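Local coordinates for GTPase activator-like protein (Chaetomium thermophilum, PDB 5HIU) that probably acts as a GTPase activator in its full-length form, here represented by its helical N-terminal part, at residues Q253-I258 against W270-I275; R287-F292 against L316-K321. All coordinates share one frame; numbering follows the deposited sequence.

Interaction 1 of 2, residues Q253-I258 against W270-I275; sequences QVLSSI and WHTISI
Ile-273 of helix 266-277 reaches over to Leu-255 of helix 245-261. Ile-273 CB stays back, 5.2 Å from Leu-255 CB. From there the branches part. CG2 lies anti to the backbone N and turns away from Leu-255. CG1 lies beside that N (chi1 -72°) and makes the approach: Ile-273 CG1 comes to 3.7 Å from Leu-255 CB. The tip, CD1, extends toward Ser-256, along helix 245-261. Ile-273 CD1 rests 3.8 Å from Leu-255 CB and equally near Leu-255 O. Ile-273 CD1 also lies 4.0 Å from Ser-256 N. The Leu-255 and Ile-273 side chains run alongside one another, pointing opposite ways. Further out, Leu-255 CD2 meets Thr-272 CG2 at 4.3 Å.

The axes of these short segments are roughly antiparallel (142°) and approach to 9.8 Å. The two helices follow each other in the chain and form a helical hairpin. Ile-231 of helix 224-240 packs on Thr-272, so a third helix borders the contact. All four touching residues are buried, and what meets is mostly hydrocarbon. The contact therefore depends on shape and on exclusion of water, not on directed bonds.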
ATOM      1  N   GLN A 253      -6.950   7.381   3.675  1.00 62.92           N
ATOM      2  CA  GLN A 253      -7.486   6.614   4.807  1.00 65.09           C
ATOM      3  C   GLN A 253      -6.544   5.461   5.125  1.00 64.72           C
ATOM      4  O   GLN A 253      -6.044   5.336   6.252  1.00 68.94           O
ATOM      5  CB  GLN A 253      -8.866   6.026   4.523  1.00 69.41           C
ATOM      6  CG  GLN A 253     -10.024   6.953   4.814  1.00 75.24           C
ATOM      7  CD  GLN A 253     -11.331   6.203   4.996  1.00 82.17           C
ATOM      8  OE1 GLN A 253     -11.565   5.180   4.352  1.00 84.86           O
ATOM      9  NE2 GLN A 253     -12.197   6.714   5.869  1.00 86.90           N
ATOM     10  N   VAL A 254      -6.283   4.621   4.134  1.00 55.29           N
ATOM     11  CA  VAL A 254      -5.629   3.366   4.450  1.00 57.06           C
ATOM     12  C   VAL A 254      -4.209   3.624   4.883  1.00 54.81           C
ATOM     13  O   VAL A 254      -3.776   3.119   5.923  1.00 63.04           O
ATOM     14  CB  VAL A 254      -5.699   2.360   3.294  1.00 57.66           C
ATOM     15  CG1 VAL A 254      -4.734   1.211   3.509  1.00 56.06           C
ATOM     16  CG2 VAL A 254      -7.117   1.839   3.164  1.00 61.02           C
ATOM     17  N   LEU A 255      -3.491   4.405   4.088  1.00 53.30           N
ATOM     18  CA  LEU A 255      -2.091   4.785   4.403  1.00 47.77           C
ATOM     19  C   LEU A 255      -1.927   5.560   5.714  1.00 45.68           C
ATOM     20  O   LEU A 255      -0.978   5.307   6.453  1.00 44.86           O
ATOM     21  CB  LEU A 255      -1.529   5.660   3.311  1.00 42.87           C
ATOM     22  CG  LEU A 255      -1.388   4.980   1.984  1.00 42.15           C
ATOM     23  CD1 LEU A 255      -1.428   6.031   0.886  1.00 42.91           C
ATOM     24  CD2 LEU A 255      -0.094   4.195   1.977  1.00 43.83           C
ATOM     25  N   SER A 256      -2.838   6.495   5.982  1.00 45.58           N
ATOM     26  CA  SER A 256      -2.807   7.251   7.237  1.00 54.28           C
ATOM     27  C   SER A 256      -3.015   6.343   8.423  1.00 54.81           C
ATOM     28  O   SER A 256      -2.458   6.557   9.482  1.00 57.67           O
ATOM     29  CB  SER A 256      -3.868   8.347   7.265  1.00 57.81           C
ATOM     30  OG  SER A 256      -3.419   9.466   6.519  1.00 58.61           O
ATOM     31  N   SER A 257      -3.818   5.316   8.224  1.00 62.48           N
ATOM     32  CA  SER A 257      -4.080   4.360   9.271  1.00 66.44           C
ATOM     33  C   SER A 257      -2.869   3.465   9.497  1.00 59.37           C
ATOM     34  O   SER A 257      -2.477   3.222  10.626  1.00 64.60           O
ATOM     35  CB  SER A 257      -5.348   3.575   8.937  1.00 71.81           C
ATOM     36  OG  SER A 257      -6.470   4.465   8.949  1.00 80.67           O
ATOM     37  N   ILE A 258      -2.257   2.981   8.432  1.00 60.46           N
ATOM     38  CA  ILE A 258      -1.084   2.124   8.586  1.00 59.36           C
ATOM     39  C   ILE A 258       0.005   2.933   9.260  1.00 58.68           C
ATOM     40  O   ILE A 258       0.686   2.454  10.164  1.00 55.70           O
ATOM     41  CB  ILE A 258      -0.588   1.603   7.238  1.00 56.09           C
ATOM     42  CG1 ILE A 258      -1.538   0.540   6.701  1.00 56.37           C
ATOM     43  CG2 ILE A 258       0.805   1.013   7.367  1.00 59.58           C
ATOM     44  CD1 ILE A 258      -1.491   0.405   5.186  1.00 55.62           C
ATOM     45  N   TRP A 270       4.991   6.776   5.243  1.00 50.15           N
ATOM     46  CA  TRP A 270       5.158   8.202   5.158  1.00 49.20           C
ATOM     47  C   TRP A 270       5.763   8.494   3.793  1.00 52.63           C
ATOM     48  O   TRP A 270       5.378   9.450   3.101  1.00 49.50           O
ATOM     49  CB  TRP A 270       6.022   8.757   6.284  1.00 52.35           C
ATOM     50  CG  TRP A 270       6.408  10.115   5.948  1.00 53.82           C
ATOM     51  CD1 TRP A 270       7.638  10.547   5.608  1.00 56.77           C
ATOM     52  CD2 TRP A 270       5.527  11.217   5.789  1.00 56.18           C
ATOM     53  NE1 TRP A 270       7.591  11.873   5.269  1.00 63.37           N
ATOM     54  CE2 TRP A 270       6.297  12.304   5.360  1.00 59.62           C
ATOM     55  CE3 TRP A 270       4.154  11.387   5.957  1.00 56.83           C
ATOM     56  CZ2 TRP A 270       5.749  13.554   5.122  1.00 62.79           C
ATOM     57  CZ3 TRP A 270       3.606  12.628   5.705  1.00 58.35           C
ATOM     58  CH2 TRP A 270       4.400  13.697   5.310  1.00 61.64           C
ATOM     59  N   HIS A 271       6.689   7.637   3.376  1.00 55.64           N
ATOM     60  CA  HIS A 271       7.347   7.833   2.079  1.00 54.15           C
ATOM     61  C   HIS A 271       6.299   7.913   0.978  1.00 51.47           C
ATOM     62  O   HIS A 271       6.267   8.830   0.150  1.00 52.18           O
ATOM     63  CB  HIS A 271       8.327   6.704   1.819  1.00 53.72           C
ATOM     64  CG  HIS A 271       9.271   6.997   0.709  1.00 62.58           C
ATOM     65  ND1 HIS A 271       8.974   6.724  -0.612  1.00 65.57           N
ATOM     66  CD2 HIS A 271      10.500   7.560   0.712  1.00 66.20           C
ATOM     67  CE1 HIS A 271       9.982   7.097  -1.373  1.00 64.66           C
ATOM     68  NE2 HIS A 271      10.923   7.603  -0.594  1.00 71.78           N
ATOM     69  N   THR A 272       5.390   6.962   1.003  1.00 50.51           N
ATOM     70  CA  THR A 272       4.343   6.936   0.009  1.00 51.43           C
ATOM     71  C   THR A 272       3.410   8.127   0.168  1.00 48.82           C
ATOM     72  O   THR A 272       3.006   8.728  -0.828  1.00 53.30           O
ATOM     73  CB  THR A 272       3.600   5.588   0.036  1.00 50.30           C
ATOM     74  OG1 THR A 272       4.558   4.529  -0.115  1.00 57.79           O
ATOM     75  CG2 THR A 272       2.618   5.501  -1.079  1.00 51.01           C
ATOM     76  N   ILE A 273       3.083   8.494   1.401  1.00 46.63           N
ATOM     77  CA  ILE A 273       2.194   9.632   1.603  1.00 45.80           C
ATOM     78  C   ILE A 273       2.914  10.901   1.151  1.00 46.22           C
ATOM     79  O   ILE A 273       2.255  11.826   0.655  1.00 42.67           O
ATOM     80  CB  ILE A 273       1.701   9.744   3.066  1.00 49.97           C
ATOM     81  CG1 ILE A 273       0.700   8.638   3.376  1.00 49.87           C
ATOM     82  CG2 ILE A 273       1.004  11.072   3.338  1.00 53.22           C
ATOM     83  CD1 ILE A 273       0.523   8.414   4.863  1.00 50.80           C
ATOM     84  N   SER A 274       4.247  10.960   1.309  1.00 46.91           N
ATOM     85  CA  SER A 274       4.956  12.185   0.962  1.00 56.15           C
ATOM     86  C   SER A 274       4.845  12.407  -0.526  1.00 60.64           C
ATOM     87  O   SER A 274       4.514  13.513  -0.980  1.00 63.96           O
ATOM     88  CB  SER A 274       6.420  12.180   1.408  1.00 61.41           C
ATOM     89  OG  SER A 274       7.050  10.960   1.076  1.00 75.24           O
ATOM     90  N   ILE A 275       5.086  11.343  -1.288  1.00 61.10           N
ATOM     91  CA  ILE A 275       4.984  11.423  -2.736  1.00 56.97           C
ATOM     92  C   ILE A 275       3.623  12.006  -3.082  1.00 59.24           C
ATOM     93  O   ILE A 275       3.536  13.013  -3.781  1.00 74.86           O
ATOM     94  CB  ILE A 275       5.179  10.048  -3.390  1.00 52.41           C
ATOM     95  CG1 ILE A 275       6.650   9.636  -3.284  1.00 51.04           C
ATOM     96  CG2 ILE A 275       4.741  10.085  -4.840  1.00 52.98           C
ATOM     97  CD1 ILE A 275       6.903   8.141  -3.321  1.00 49.35           C
TER

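Interaction 2 of 2, residues R287-F292 against L316-K321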
ATOM      1  N   ARG A 287      -7.059  18.681   2.316  1.00 78.52           N
ATOM      2  CA  ARG A 287      -8.513  18.788   2.443  1.00 81.76           C
ATOM      3  C   ARG A 287      -9.136  17.504   2.997  1.00 83.23           C
ATOM      4  O   ARG A 287      -9.976  17.551   3.904  1.00 78.63           O
ATOM      5  CB  ARG A 287      -9.074  19.102   1.056  1.00 92.52           C
ATOM      6  CG  ARG A 287     -10.589  19.196   0.945  1.00102.58           C
ATOM      7  CD  ARG A 287     -10.988  20.179  -0.148  1.00103.85           C
ATOM      8  NE  ARG A 287     -10.135  20.066  -1.331  1.00102.29           N
ATOM      9  CZ  ARG A 287     -10.424  19.366  -2.428  1.00115.74           C
ATOM     10  NH1 ARG A 287     -11.568  18.690  -2.540  1.00117.02           N
ATOM     11  NH2 ARG A 287      -9.556  19.346  -3.438  1.00125.46           N
ATOM     12  N   ILE A 288      -8.698  16.366   2.445  1.00 79.33           N
ATOM     13  CA  ILE A 288      -9.123  15.034   2.899  1.00 76.15           C
ATOM     14  C   ILE A 288      -8.737  14.808   4.346  1.00 71.92           C
ATOM     15  O   ILE A 288      -9.560  14.401   5.160  1.00 76.93           O
ATOM     16  CB  ILE A 288      -8.506  13.911   2.015  1.00 72.67           C
ATOM     17  CG1 ILE A 288      -9.196  13.883   0.651  1.00 73.82           C
ATOM     18  CG2 ILE A 288      -8.610  12.532   2.676  1.00 69.76           C
ATOM     19  CD1 ILE A 288      -8.414  13.161  -0.429  1.00 75.54           C
ATOM     20  N   LEU A 289      -7.466  15.045   4.647  1.00 68.39           N
ATOM     21  CA  LEU A 289      -6.929  14.864   6.000  1.00 65.60           C
ATOM     22  C   LEU A 289      -7.655  15.714   7.037  1.00 70.58           C
ATOM     23  O   LEU A 289      -7.804  15.302   8.199  1.00 72.33           O
ATOM     24  CB  LEU A 289      -5.450  15.250   6.022  1.00 62.42           C
ATOM     25  CG  LEU A 289      -4.433  14.288   5.431  1.00 56.56           C
ATOM     26  CD1 LEU A 289      -3.109  15.007   5.246  1.00 55.66           C
ATOM     27  CD2 LEU A 289      -4.256  13.072   6.328  1.00 55.32           C
ATOM     28  N   LEU A 290      -8.066  16.917   6.634  1.00 73.20           N
ATOM     29  CA  LEU A 290      -8.791  17.799   7.540  1.00 80.42           C
ATOM     30  C   LEU A 290     -10.198  17.296   7.687  1.00 88.86           C
ATOM     31  O   LEU A 290     -10.719  17.266   8.807  1.00 82.94           O
ATOM     32  CB  LEU A 290      -8.814  19.235   7.036  1.00 81.00           C
ATOM     33  CG  LEU A 290      -7.496  19.984   7.192  1.00 83.00           C
ATOM     34  CD1 LEU A 290      -7.513  21.222   6.307  1.00 89.39           C
ATOM     35  CD2 LEU A 290      -7.236  20.349   8.645  1.00 81.33           C
ATOM     36  N   ASP A 291     -10.798  16.893   6.556  1.00 96.13           N
ATOM     37  CA  ASP A 291     -12.135  16.274   6.543  1.00 99.56           C
ATOM     38  C   ASP A 291     -12.252  15.207   7.624  1.00 97.26           C
ATOM     39  O   ASP A 291     -13.275  15.111   8.277  1.00 98.11           O
ATOM     40  CB  ASP A 291     -12.465  15.632   5.183  1.00 99.93           C
ATOM     41  CG  ASP A 291     -12.946  16.630   4.146  1.00101.40           C
ATOM     42  OD1 ASP A 291     -13.308  17.775   4.489  1.00106.01           O
ATOM     43  OD2 ASP A 291     -12.966  16.242   2.961  1.00102.02           O
ATOM     44  N   PHE A 292     -11.206  14.414   7.832  1.00 92.62           N
ATOM     45  CA  PHE A 292     -11.258  13.413   8.886  1.00 97.31           C
ATOM     46  C   PHE A 292     -11.509  14.082  10.218  1.00100.50           C
ATOM     47  O   PHE A 292     -12.171  13.522  11.081  1.00109.56           O
ATOM     48  CB  PHE A 292      -9.987  12.570   8.916  1.00 96.46           C
ATOM     49  CG  PHE A 292      -9.749  11.802   7.646  1.00 99.42           C
ATOM     50  CD1 PHE A 292     -10.799  11.146   7.004  1.00100.31           C
ATOM     51  CD2 PHE A 292      -8.477  11.729   7.086  1.00101.39           C
ATOM     52  CE1 PHE A 292     -10.577  10.435   5.833  1.00105.55           C
ATOM     53  CE2 PHE A 292      -8.254  11.018   5.912  1.00 98.92           C
ATOM     54  CZ  PHE A 292      -9.303  10.371   5.283  1.00 96.85           C
ATOM     55  N   LEU A 316      -4.145  12.967  12.276  1.00 66.05           N
ATOM     56  CA  LEU A 316      -3.281  13.666  13.210  1.00 66.79           C
ATOM     57  C   LEU A 316      -1.826  13.302  12.952  1.00 65.18           C
ATOM     58  O   LEU A 316      -0.954  14.165  12.882  1.00 68.92           O
ATOM     59  CB  LEU A 316      -3.648  13.300  14.658  1.00 71.71           C
ATOM     60  CG  LEU A 316      -4.593  14.221  15.445  1.00 76.13           C
ATOM     61  CD1 LEU A 316      -5.747  14.787  14.626  1.00 74.44           C
ATOM     62  CD2 LEU A 316      -5.122  13.476  16.665  1.00 81.14           C
ATOM     63  N   SER A 317      -1.576  12.010  12.837  1.00 60.92           N
ATOM     64  CA  SER A 317      -0.232  11.496  12.667  1.00 58.38           C
ATOM     65  C   SER A 317       0.383  12.096  11.408  1.00 57.71           C
ATOM     66  O   SER A 317       1.522  12.582  11.412  1.00 56.85           O
ATOM     67  CB  SER A 317      -0.293   9.966  12.538  1.00 59.86           C
ATOM     68  OG  SER A 317       0.971   9.372  12.749  1.00 58.12           O
ATOM     69  N   VAL A 318      -0.389  12.054  10.330  1.00 51.80           N
ATOM     70  CA  VAL A 318       0.102  12.461   9.025  1.00 52.03           C
ATOM     71  C   VAL A 318       0.206  13.974   8.985  1.00 51.78           C
ATOM     72  O   VAL A 318       1.125  14.523   8.381  1.00 48.02           O
ATOM     73  CB  VAL A 318      -0.801  11.918   7.881  1.00 49.80           C
ATOM     74  CG1 VAL A 318      -0.486  12.597   6.570  1.00 49.15           C
ATOM     75  CG2 VAL A 318      -0.624  10.416   7.734  1.00 48.39           C
ATOM     76  N   LEU A 319      -0.735  14.641   9.651  1.00 57.26           N
ATOM     77  CA  LEU A 319      -0.734  16.105   9.721  1.00 58.00           C
ATOM     78  C   LEU A 319       0.464  16.616  10.503  1.00 54.72           C
ATOM     79  O   LEU A 319       1.111  17.568  10.111  1.00 54.19           O
ATOM     80  CB  LEU A 319      -2.040  16.649  10.325  1.00 57.61           C
ATOM     81  CG  LEU A 319      -3.205  16.712   9.328  1.00 57.39           C
ATOM     82  CD1 LEU A 319      -4.563  16.954  10.001  1.00 58.42           C
ATOM     83  CD2 LEU A 319      -2.926  17.774   8.285  1.00 56.84           C
ATOM     84  N   GLN A 320       0.761  15.980  11.615  1.00 54.67           N
ATOM     85  CA  GLN A 320       1.898  16.398  12.406  1.00 55.37           C
ATOM     86  C   GLN A 320       3.147  16.308  11.566  1.00 53.51           C
ATOM     87  O   GLN A 320       4.004  17.153  11.634  1.00 59.76           O
ATOM     88  CB  GLN A 320       2.032  15.511  13.629  1.00 56.62           C
ATOM     89  CG  GLN A 320       3.274  15.770  14.447  1.00 59.10           C
ATOM     90  CD  GLN A 320       3.235  15.023  15.763  1.00 67.19           C
ATOM     91  OE1 GLN A 320       2.174  14.864  16.395  1.00 67.03           O
ATOM     92  NE2 GLN A 320       4.388  14.548  16.187  1.00 70.14           N
ATOM     93  N   LYS A 321       3.236  15.265  10.765  1.00 57.88           N
ATOM     94  CA  LYS A 321       4.383  15.068   9.889  1.00 62.61           C
ATOM     95  C   LYS A 321       4.336  16.075   8.723  1.00 58.38           C
ATOM     96  O   LYS A 321       5.329  16.742   8.432  1.00 51.61           O
ATOM     97  CB  LYS A 321       4.401  13.614   9.415  1.00 65.25           C
ATOM     98  CG  LYS A 321       5.689  13.152   8.757  1.00 78.25           C
ATOM     99  CD  LYS A 321       6.910  13.164   9.668  1.00 81.00           C
ATOM    100  CE  LYS A 321       8.189  12.890   8.868  1.00 86.02           C
ATOM    101  NZ  LYS A 321       9.434  13.293   9.584  1.00 88.88           N
TER
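Leu-289 of helix 281-294 sets its forked end against Val-318 and Leu-319 of helix 302-322. The apolar contacts carry the pairing. Both methyls of Leu-289 meet one methyl of Val-318. Leu-289 CD1 and Leu-289 CD2 each lie 3.8 Å from Val-318 CG1. CD2 of Leu-289 also comes within 4.0 Å of Val-318 CB. Val-318 CG1 is anti to its own backbone N (chi1 167°), which brings it up to this fork. Val-318 lies roughly perpendicular to the Leu-289 side chain. Leu-319 is placed differently. It runs past Leu-289, heading the other way, with Leu-319 CD2 4.1 Å from Leu-289 CD1.

These two helices are neighbours in an elongated all-helical array. It is consistent with an alpha-solenoid, where helices stack on sequence neighbours and on helices further along. Leu-319 also touches Leu-339 of helix 336-348 and Leu-361 of helix 352-366, so it joins this pair to the helices that come next. Leu-290 packs on Leu-338 and Leu-339 of helix 336-348.

Contact between side chain and backbone is slighter. Leu-319 CD1 lies 4.1 Å from Leu-289 O, a van der Waals approach. The two segments together bury 194 Å², and Leu-289 and Leu-319 supply most of it.

How the interactions relate
The four helices come in chain order. Helices 245-261 and 266-277 make interaction 1, and the next pair, 281-294 and 302-322, makes interaction 2. Their centres are about 11 Å apart, and they touch directly. Val-318 CG2 packs 3.7 Å from Ile-273 CD1, while Gln-253 CG lies 3.5 Å from Phe-292 CZ. Lys-321 adds a cation-pi contact with Trp-270. Val-318 thus serves both contacts, with CG1 in interaction 2 and CG2 turned to interaction 1. The two helix pairs form one continuous block within the DUF3384 region of the elongated, all-helical N-terminal part.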